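Local structure of PHOX (Pseudomonas fluorescens, 4A9V) at residues K543-G553 with P569-R578; S467-F475 with L512-R523. The protein acts as an alkaline phosphatase, releasing phosphate from its esters, probably by means of an iron-calcium cofactor carried by its beta-propeller. One frame throughout, in Å; residues are numbered along the deposited sequence.

Interaction 1 (K543-G553 with P569-R578); sequences KTLFVGIQHPG and PRSSVMAITR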
loop_
_atom_site.group_PDB
_atom_site.type_symbol
_atom_site.label_atom_id
_atom_site.label_comp_id
_atom_site.label_asym_id
_atom_site.label_seq_id
_atom_site.Cartn_x
_atom_site.Cartn_y
_atom_site.Cartn_z
ATOM N N LYS A 543 -20.354 5.843 -9.049
ATOM C CA LYS A 543 -20.316 6.925 -10.029
ATOM C C LYS A 543 -19.121 7.868 -9.848
ATOM O O LYS A 543 -18.856 8.706 -10.709
ATOM C CB LYS A 543 -21.633 7.699 -10.002
ATOM C CG LYS A 543 -22.808 6.854 -10.444
ATOM C CD LYS A 543 -24.109 7.602 -10.266
ATOM C CE LYS A 543 -25.282 6.781 -10.763
ATOM N NZ LYS A 543 -26.578 7.462 -10.487
ATOM N N THR A 544 -18.401 7.720 -8.739
ATOM C CA THR A 544 -17.150 8.433 -8.536
ATOM C C THR A 544 -16.058 7.441 -8.171
ATOM O O THR A 544 -16.232 6.596 -7.296
ATOM C CB THR A 544 -17.260 9.503 -7.427
ATOM O OG1 THR A 544 -18.321 10.409 -7.744
ATOM C CG2 THR A 544 -15.968 10.287 -7.296
ATOM N N LEU A 545 -14.952 7.523 -8.901
ATOM C CA LEU A 545 -13.748 6.763 -8.608
ATOM C C LEU A 545 -12.713 7.743 -8.082
ATOM O O LEU A 545 -12.385 8.719 -8.758
ATOM C CB LEU A 545 -13.250 6.069 -9.894
ATOM C CG LEU A 545 -12.076 5.077 -9.794
ATOM C CD1 LEU A 545 -11.929 4.295 -11.095
ATOM C CD2 LEU A 545 -10.766 5.771 -9.464
ATOM N N PHE A 546 -12.289 7.548 -6.835
ATOM C CA PHE A 546 -11.243 8.366 -6.233
ATOM C C PHE A 546 -9.895 7.678 -6.426
ATOM O O PHE A 546 -9.772 6.478 -6.181
ATOM C CB PHE A 546 -11.516 8.558 -4.736
ATOM C CG PHE A 546 -12.842 9.202 -4.438
ATOM C CD1 PHE A 546 -12.973 10.579 -4.456
ATOM C CD2 PHE A 546 -13.955 8.435 -4.108
ATOM C CE1 PHE A 546 -14.174 11.181 -4.131
ATOM C CE2 PHE A 546 -15.157 9.036 -3.787
ATOM C CZ PHE A 546 -15.272 10.409 -3.811
ATOM N N VAL A 547 -8.900 8.426 -6.896
ATOM C CA VAL A 547 -7.594 7.850 -7.189
ATOM C C VAL A 547 -6.512 8.852 -6.793
ATOM O O VAL A 547 -6.685 10.061 -6.948
ATOM C CB VAL A 547 -7.473 7.443 -8.681
ATOM C CG1 VAL A 547 -7.638 8.642 -9.604
ATOM C CG2 VAL A 547 -6.154 6.733 -8.945
ATOM N N GLY A 548 -5.410 8.350 -6.255
ATOM C CA GLY A 548 -4.307 9.199 -5.838
ATOM C C GLY A 548 -3.256 9.423 -6.910
ATOM O O GLY A 548 -2.895 8.518 -7.679
ATOM N N ILE A 549 -2.732 10.645 -6.905
ATOM C CA ILE A 549 -1.576 11.024 -7.689
ATOM C C ILE A 549 -0.480 11.401 -6.700
ATOM O O ILE A 549 -0.583 12.399 -5.986
ATOM C CB ILE A 549 -1.908 12.230 -8.590
ATOM C CG1 ILE A 549 -3.049 11.894 -9.564
ATOM C CG2 ILE A 549 -0.664 12.700 -9.325
ATOM C CD1 ILE A 549 -2.794 10.710 -10.474
ATOM N N GLN A 550 0.499 10.516 -6.575
ATOM C CA GLN A 550 1.514 10.613 -5.542
ATOM C C GLN A 550 2.823 11.149 -6.123
ATOM O O GLN A 550 3.244 10.749 -7.207
ATOM C CB GLN A 550 1.739 9.235 -4.898
ATOM C CG GLN A 550 2.553 9.277 -3.617
ATOM C CD GLN A 550 3.039 7.912 -3.192
ATOM O OE1 GLN A 550 3.627 7.177 -3.989
ATOM N NE2 GLN A 550 2.835 7.576 -1.922
ATOM N N HIS A 551 3.456 12.033 -5.357
ATOM C CA HIS A 551 4.734 12.662 -5.713
ATOM C C HIS A 551 4.835 13.129 -7.145
ATOM O O HIS A 551 5.860 12.937 -7.788
ATOM C CB HIS A 551 5.939 11.786 -5.324
ATOM C CG HIS A 551 5.992 10.438 -6.020
ATOM N ND1 HIS A 551 6.322 10.288 -7.323
ATOM C CD2 HIS A 551 5.804 9.155 -5.517
ATOM C CE1 HIS A 551 6.330 8.980 -7.633
ATOM N NE2 HIS A 551 6.021 8.289 -6.528
ATOM N N PRO A 552 3.832 13.878 -7.630
ATOM C CA PRO A 552 4.057 14.519 -8.919
ATOM C C PRO A 552 5.317 15.376 -8.894
ATOM O O PRO A 552 5.584 16.069 -7.912
ATOM C CB PRO A 552 2.803 15.381 -9.110
ATOM C CG PRO A 552 2.332 15.657 -7.729
ATOM C CD PRO A 552 2.643 14.416 -6.945
ATOM N N GLY A 553 6.114 15.296 -9.952
ATOM C CA GLY A 553 7.327 16.093 -10.030
ATOM C C GLY A 553 8.410 15.661 -9.053
ATOM O O GLY A 553 9.237 16.472 -8.655
ATOM N N PRO A 569 4.391 21.334 -7.296
ATOM C CA PRO A 569 3.441 20.235 -7.456
ATOM C C PRO A 569 3.027 19.649 -6.111
ATOM O O PRO A 569 3.791 19.698 -5.150
ATOM C CB PRO A 569 4.233 19.212 -8.269
ATOM C CG PRO A 569 5.646 19.436 -7.845
ATOM C CD PRO A 569 5.778 20.910 -7.559
ATOM N N ARG A 570 1.788 19.173 -6.034
ATOM C CA ARG A 570 1.235 18.653 -4.784
ATOM C C ARG A 570 0.531 17.326 -5.040
ATOM O O ARG A 570 -0.395 17.256 -5.843
ATOM C CB ARG A 570 0.243 19.648 -4.179
ATOM C CG ARG A 570 0.865 20.994 -3.842
ATOM C CD ARG A 570 -0.192 22.060 -3.625
ATOM N NE ARG A 570 -0.960 21.831 -2.405
ATOM C CZ ARG A 570 -1.979 22.589 -2.027
ATOM N NH1 ARG A 570 -2.399 23.568 -2.819
ATOM N NH2 ARG A 570 -2.595 22.349 -0.879
ATOM N N SER A 571 0.924 16.295 -4.297
ATOM C CA SER A 571 0.185 15.036 -4.282
ATOM C C SER A 571 -1.277 15.326 -3.997
ATOM O O SER A 571 -1.600 16.147 -3.131
ATOM C CB SER A 571 0.736 14.107 -3.200
ATOM O OG SER A 571 2.054 13.685 -3.498
ATOM N N SER A 572 -2.152 14.663 -4.742
ATOM C CA SER A 572 -3.573 14.946 -4.675
ATOM C C SER A 572 -4.386 13.675 -4.790
ATOM O O SER A 572 -3.968 12.712 -5.440
ATOM C CB SER A 572 -3.978 15.900 -5.797
ATOM O OG SER A 572 -3.281 17.129 -5.713
ATOM N N VAL A 573 -5.567 13.697 -4.180
ATOM C CA VAL A 573 -6.605 12.726 -4.451
ATOM C C VAL A 573 -7.548 13.341 -5.468
ATOM O O VAL A 573 -8.032 14.467 -5.281
ATOM C CB VAL A 573 -7.362 12.352 -3.158
ATOM C CG1 VAL A 573 -8.492 11.377 -3.448
ATOM C CG2 VAL A 573 -6.406 11.765 -2.132
ATOM N N MET A 574 -7.793 12.602 -6.544
ATOM C CA MET A 574 -8.657 13.037 -7.631
ATOM C C MET A 574 -9.991 12.315 -7.555
ATOM O O MET A 574 -10.051 11.150 -7.177
ATOM C CB MET A 574 -8.009 12.723 -8.984
ATOM C CG MET A 574 -6.575 13.201 -9.120
ATOM S SD MET A 574 -6.374 14.981 -8.905
ATOM C CE MET A 574 -7.300 15.606 -10.304
ATOM N N ALA A 575 -11.040 13.007 -7.985
ATOM C CA ALA A 575 -12.352 12.417 -8.200
ATOM C C ALA A 575 -12.620 12.305 -9.696
ATOM O O ALA A 575 -12.573 13.308 -10.416
ATOM C CB ALA A 575 -13.424 13.275 -7.545
ATOM N N ILE A 576 -12.819 11.078 -10.169
ATOM C CA ILE A 576 -13.082 10.795 -11.571
ATOM C C ILE A 576 -14.559 10.443 -11.729
ATOM O O ILE A 576 -15.084 9.587 -11.014
ATOM C CB ILE A 576 -12.241 9.597 -12.058
ATOM C CG1 ILE A 576 -10.757 9.744 -11.688
ATOM C CG2 ILE A 576 -12.469 9.352 -13.541
ATOM C CD1 ILE A 576 -10.077 10.996 -12.183
ATOM N N THR A 577 -15.221 11.117 -12.666
ATOM C CA THR A 577 -16.640 10.911 -12.912
ATOM C C THR A 577 -16.901 10.870 -14.419
ATOM O O THR A 577 -16.074 11.297 -15.224
ATOM C CB THR A 577 -17.482 12.035 -12.278
ATOM O OG1 THR A 577 -17.020 13.302 -12.758
ATOM C CG2 THR A 577 -17.392 12.000 -10.754
ATOM N N ARG A 578 -18.091 10.400 -14.785
ATOM C CA ARG A 578 -18.608 10.543 -16.143
ATOM C C ARG A 578 -19.430 11.820 -16.275
ATOM O O ARG A 578 -20.275 12.120 -15.432
ATOM C CB ARG A 578 -19.465 9.326 -16.520
ATOM C CG ARG A 578 -18.641 8.095 -16.862
ATOM C CD ARG A 578 -19.455 6.812 -16.819
ATOM N NE ARG A 578 -20.619 6.859 -17.691
ATOM C CZ ARG A 578 -21.307 5.794 -18.091
ATOM N NH1 ARG A 578 -20.958 4.578 -17.698
ATOM N NH2 ARG A 578 -22.372 5.949 -18.863
HETATM O O HOH W 1 -20.120 9.463 -12.929
#
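A575 CB approaches the F546 ring obliquely, 4.1 Å from CE1, while T544 CG2 lies over one face, 3.6 Å above the plane and offset toward the rim. T544 CG2 also touches A575 CB (3.9 Å), and a methyl suits the position opposite so broad a ring. M71 and L73 of strand 68-76 pack on F546 as well, so this side of the sheet, which V573 shares, is packed against the next blade. L545, V547, I549, M574 and I576 line the other face. There V547 CG1 meets I576 CG1 at 3.9 Å, and I549 CG1 meets the CG of M574, whose flexible chain bends twice and runs on to V34. The backbones form a regular antiparallel ladder, with hydrogen-bonded pairs at L545-I576, V547-M574 and I549-S572; I549 N to S572 O is nearly straight (174°). Strands 544-550 and 572-578 are the two central strands of a four-stranded propeller blade, flanked by 532-538 and by 30-37 from near the N-terminus, the closure often called molecular velcro. Beyond the ladder, S571 chi1 of -67° places OG beside its own backbone N, where it accepts from H551 N at 2.9 Å. This bond helps fix the turn at H551, whose NE2 bonds to E532, a ligand of lithium here and of calcium in another structure of the protein. P552 and P569 pack together next to it, P569 CG lying 3.4 Å from P552 O. A CB on G553 would probably crowd that same P569 ring, and the positive phi also favours glycine. At the far end one water links K543 O to R578 N.

Interaction 2 (S467-F475 with L512-R523); sequences SNITPQNMF and LCADPATGEIRR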
loop_
_atom_site.group_PDB
_atom_site.type_symbol
_atom_site.label_atom_id
_atom_site.label_comp_id
_atom_site.label_asym_id
_atom_site.label_seq_id
_atom_site.Cartn_x
_atom_site.Cartn_y
_atom_site.Cartn_z
ATOM N N SER A 467 -0.059 -12.598 -23.718
ATOM C CA SER A 467 -0.760 -12.249 -24.940
ATOM C C SER A 467 -1.834 -11.182 -24.737
ATOM O O SER A 467 -2.334 -10.619 -25.713
ATOM C CB SER A 467 -1.388 -13.495 -25.545
ATOM O OG SER A 467 -2.281 -14.086 -24.621
ATOM N N ASN A 468 -2.267 -10.980 -23.494
ATOM C CA ASN A 468 -3.194 -9.894 -23.180
ATOM C C ASN A 468 -2.526 -8.526 -23.031
ATOM O O ASN A 468 -3.211 -7.505 -22.858
ATOM C CB ASN A 468 -4.097 -10.234 -21.973
ATOM C CG ASN A 468 -3.344 -10.732 -20.736
ATOM O OD1 ASN A 468 -2.219 -11.243 -20.801
ATOM N ND2 ASN A 468 -4.039 -10.682 -19.598
ATOM N N ILE A 469 -1.208 -8.494 -23.207
ATOM C CA ILE A 469 -0.461 -7.253 -23.385
ATOM C C ILE A 469 -0.234 -7.014 -24.877
ATOM O O ILE A 469 0.250 -7.894 -25.585
ATOM C CB ILE A 469 0.907 -7.323 -22.667
ATOM C CG1 ILE A 469 0.720 -7.489 -21.156
ATOM C CG2 ILE A 469 1.732 -6.087 -22.979
ATOM C CD1 ILE A 469 -0.031 -6.354 -20.489
ATOM N N THR A 470 -0.474 -5.784 -25.308
ATOM C CA THR A 470 -0.291 -5.389 -26.695
ATOM C C THR A 470 0.518 -4.103 -26.766
ATOM O O THR A 470 0.622 -3.385 -25.775
ATOM C CB THR A 470 -1.642 -5.134 -27.380
ATOM O OG1 THR A 470 -2.216 -3.929 -26.857
ATOM C CG2 THR A 470 -2.595 -6.302 -27.170
ATOM N N PRO A 471 0.943 -3.715 -27.979
ATOM C CA PRO A 471 1.612 -2.427 -28.076
ATOM C C PRO A 471 0.717 -1.251 -27.707
ATOM O O PRO A 471 1.221 -0.203 -27.303
ATOM C CB PRO A 471 2.037 -2.370 -29.546
ATOM C CG PRO A 471 2.299 -3.802 -29.875
ATOM C CD PRO A 471 1.192 -4.546 -29.172
ATOM N N GLN A 472 -0.596 -1.427 -27.816
ATOM C CA GLN A 472 -1.517 -0.357 -27.458
ATOM C C GLN A 472 -1.667 -0.175 -25.947
ATOM O O GLN A 472 -1.691 0.963 -25.480
ATOM C CB GLN A 472 -2.883 -0.553 -28.114
ATOM C CG GLN A 472 -3.754 0.701 -28.040
ATOM C CD GLN A 472 -4.316 0.975 -26.647
ATOM O OE1 GLN A 472 -4.595 0.050 -25.883
ATOM N NE2 GLN A 472 -4.586 2.241 -26.357
ATOM N N ASN A 473 -1.764 -1.270 -25.188
ATOM C CA ASN A 473 -2.165 -1.195 -23.779
ATOM C C ASN A 473 -1.028 -1.385 -22.780
ATOM O O ASN A 473 -1.260 -1.396 -21.572
ATOM C CB ASN A 473 -3.292 -2.187 -23.467
ATOM C CG ASN A 473 -2.809 -3.623 -23.380
ATOM O OD1 ASN A 473 -1.631 -3.901 -23.573
ATOM N ND2 ASN A 473 -3.734 -4.551 -23.154
ATOM N N MET A 474 0.202 -1.472 -23.266
ATOM C CA MET A 474 1.289 -1.936 -22.421
ATOM C C MET A 474 1.643 -0.949 -21.309
ATOM O O MET A 474 1.538 0.273 -21.453
ATOM C CB MET A 474 2.518 -2.274 -23.258
ATOM C CG MET A 474 3.002 -1.137 -24.127
ATOM S SD MET A 474 4.463 -1.637 -25.044
ATOM C CE MET A 474 4.826 -0.105 -25.896
ATOM N N PHE A 475 2.141 -1.517 -20.215
ATOM C CA PHE A 475 2.459 -0.787 -18.993
ATOM C C PHE A 475 3.559 -1.544 -18.248
ATOM O O PHE A 475 3.899 -2.672 -18.606
ATOM C CB PHE A 475 1.209 -0.664 -18.111
ATOM C CG PHE A 475 0.631 -1.988 -17.688
ATOM C CD1 PHE A 475 -0.276 -2.664 -18.501
ATOM C CD2 PHE A 475 1.019 -2.578 -16.490
ATOM C CE1 PHE A 475 -0.789 -3.890 -18.112
ATOM C CE2 PHE A 475 0.519 -3.816 -16.114
ATOM C CZ PHE A 475 -0.376 -4.478 -16.932
ATOM N N LEU A 512 -5.264 1.165 -15.453
ATOM C CA LEU A 512 -5.905 0.330 -16.451
ATOM C C LEU A 512 -7.062 -0.430 -15.814
ATOM O O LEU A 512 -7.224 -0.435 -14.592
ATOM C CB LEU A 512 -4.893 -0.655 -17.065
ATOM C CG LEU A 512 -3.596 -0.010 -17.580
ATOM C CD1 LEU A 512 -2.453 -0.154 -16.585
ATOM C CD2 LEU A 512 -3.197 -0.567 -18.943
ATOM N N CYS A 513 -7.899 -1.010 -16.657
ATOM C CA CYS A 513 -9.036 -1.780 -16.204
ATOM C C CYS A 513 -9.041 -3.115 -16.927
ATOM O O CYS A 513 -8.809 -3.176 -18.131
ATOM C CB CYS A 513 -10.329 -1.020 -16.497
ATOM S SG CYS A 513 -11.780 -1.662 -15.632
ATOM N N ALA A 514 -9.328 -4.178 -16.185
ATOM C CA ALA A 514 -9.244 -5.535 -16.704
ATOM C C ALA A 514 -10.525 -6.314 -16.434
ATOM O O ALA A 514 -11.191 -6.121 -15.406
ATOM C CB ALA A 514 -8.056 -6.260 -16.095
ATOM N N ASP A 515 -10.803 -7.254 -17.331
ATOM C CA ASP A 515 -11.877 -8.230 -17.188
ATOM C C ASP A 515 -11.277 -9.548 -16.692
ATOM O O ASP A 515 -10.504 -10.183 -17.407
ATOM C CB ASP A 515 -12.538 -8.429 -18.557
ATOM C CG ASP A 515 -13.740 -9.339 -18.508
ATOM O OD1 ASP A 515 -13.706 -10.335 -17.766
ATOM O OD2 ASP A 515 -14.718 -9.067 -19.234
ATOM N N PRO A 516 -11.570 -9.926 -15.440
ATOM C CA PRO A 516 -10.954 -11.126 -14.885
ATOM C C PRO A 516 -11.203 -12.397 -15.691
ATOM O O PRO A 516 -10.341 -13.281 -15.739
ATOM C CB PRO A 516 -11.594 -11.225 -13.498
ATOM C CG PRO A 516 -11.864 -9.811 -13.128
ATOM C CD PRO A 516 -12.306 -9.164 -14.415
ATOM N N ALA A 517 -12.374 -12.503 -16.307
ATOM C CA ALA A 517 -12.754 -13.719 -17.024
ATOM C C ALA A 517 -12.030 -13.832 -18.361
ATOM O O ALA A 517 -11.689 -14.931 -18.807
ATOM C CB ALA A 517 -14.260 -13.763 -17.235
ATOM N N THR A 518 -11.865 -12.713 -19.050
ATOM C CA THR A 518 -11.363 -12.772 -20.409
ATOM C C THR A 518 -9.887 -12.428 -20.485
ATOM O O THR A 518 -9.236 -12.751 -21.476
ATOM C CB THR A 518 -12.116 -11.829 -21.353
ATOM O OG1 THR A 518 -11.781 -10.482 -21.019
ATOM C CG2 THR A 518 -13.624 -12.036 -21.260
ATOM N N GLY A 519 -9.370 -11.748 -19.465
ATOM C CA GLY A 519 -7.997 -11.291 -19.461
ATOM C C GLY A 519 -7.766 -9.961 -20.151
ATOM O O GLY A 519 -6.651 -9.450 -20.120
ATOM N N GLU A 520 -8.800 -9.402 -20.779
ATOM C CA GLU A 520 -8.630 -8.165 -21.529
ATOM C C GLU A 520 -8.275 -7.008 -20.596
ATOM O O GLU A 520 -8.891 -6.842 -19.537
ATOM C CB GLU A 520 -9.896 -7.830 -22.322
ATOM C CG GLU A 520 -9.716 -6.624 -23.228
ATOM C CD GLU A 520 -10.931 -6.292 -24.075
ATOM O OE1 GLU A 520 -11.983 -6.958 -23.941
ATOM O OE2 GLU A 520 -10.848 -5.295 -24.824
ATOM N N ILE A 521 -7.348 -6.162 -21.040
ATOM C CA ILE A 521 -6.900 -4.987 -20.298
ATOM C C ILE A 521 -6.970 -3.757 -21.201
ATOM O O ILE A 521 -6.487 -3.797 -22.338
ATOM C CB ILE A 521 -5.449 -5.171 -19.799
ATOM C CG1 ILE A 521 -5.368 -6.373 -18.855
ATOM C CG2 ILE A 521 -4.963 -3.911 -19.104
ATOM C CD1 ILE A 521 -3.959 -6.864 -18.585
ATOM N N ARG A 522 -7.581 -2.684 -20.702
ATOM C CA ARG A 522 -7.639 -1.402 -21.407
ATOM C C ARG A 522 -7.076 -0.288 -20.532
ATOM O O ARG A 522 -7.358 -0.222 -19.336
ATOM C CB ARG A 522 -9.082 -1.070 -21.801
ATOM C CG ARG A 522 -9.692 -2.068 -22.766
ATOM C CD ARG A 522 -11.079 -1.652 -23.212
ATOM N NE ARG A 522 -11.666 -2.718 -24.003
ATOM C CZ ARG A 522 -12.831 -2.645 -24.623
ATOM N NH1 ARG A 522 -13.556 -1.545 -24.552
ATOM N NH2 ARG A 522 -13.286 -3.704 -25.268
ATOM N N ARG A 523 -6.305 0.615 -21.127
ATOM C CA ARG A 523 -5.788 1.773 -20.407
ATOM C C ARG A 523 -6.893 2.800 -20.205
ATOM O O ARG A 523 -7.606 3.148 -21.153
ATOM C CB ARG A 523 -4.611 2.402 -21.158
ATOM C CG ARG A 523 -3.870 3.441 -20.340
ATOM C CD ARG A 523 -2.711 4.070 -21.099
ATOM N NE ARG A 523 -1.671 3.101 -21.430
ATOM C CZ ARG A 523 -1.445 2.611 -22.645
ATOM N NH1 ARG A 523 -2.186 2.975 -23.684
ATOM N NH2 ARG A 523 -0.416 1.800 -22.845
HETATM O O HOH W 2 -5.889 -7.244 -23.449
HETATM O O HOH W 3 1.123 1.856 -25.323
#
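With chi1 at 75°, N473 holds CG between its backbone N and carbonyl carbon, which turns the amide inward so that ND2 reaches I521 O at 3.0 Å. The bond is almost straight (169°) and lies in the amide plane, though it comes from above the carbonyl plane of I521. The second hydrogen of ND2 goes to N468 O, and OD1 accepts from T470 N, so three backbone groups fix the amide's rotation. An aspartate in its place would probably take the amide donor from both carbonyls, leaving N468 O its water, and set a carboxylate oxygen against them. Arginine suits position 523 because a bend at chi3 lets one guanidinium serve several carbonyls: R523 NH1 donates to Q472 O (2.7 Å) and R523 NH2 to M474 O (2.8 Å), M474 O lying in the guanidinium plane. NE binds Q510, and NH1 also meets I16 O. The loop 467-475, which runs from strand 443-451 toward the innermost strand 478-483 of the next propeller blade, is thereby tied to that blade's outermost strand, 521-526, and by apolar packing to 510-514. At the turn between them, N468 ND2 donates to G519 O at 2.9 Å and to F449 O, while OD1 accepts from S466. Glycine fits there, since a CB would jam against the preceding carbonyl. The floor is apolar: L512 CD1 sits over one face of F475, 4.1 Å from the ring centroid in a CH-pi contact, while L512 CD2 lies 3.6 Å from F475 CD1. I521 packs beside F475 and I469, and a water bridges I521 N to N468 O.

Both contacts are largely buried, yet interaction 1 lies nearer the middle of the chain, about 16 Å from its centre to the chain's centre against about 22 Å for interaction 2. Neither shares an element with the other, and their nearest atoms stay about 7 Å apart. The chain nevertheless joins them in order, because strand 521-526 leads on to strand 532-538, the neighbour of 544-550. Interaction 1 holds strand to strand within a blade, through repeated main-chain bonds and apolar faces. Interaction 2 holds an irregular loop to a hairpin, so amide and guanidinium side chains supply donors to main-chain carbonyls in place of a repeating ladder.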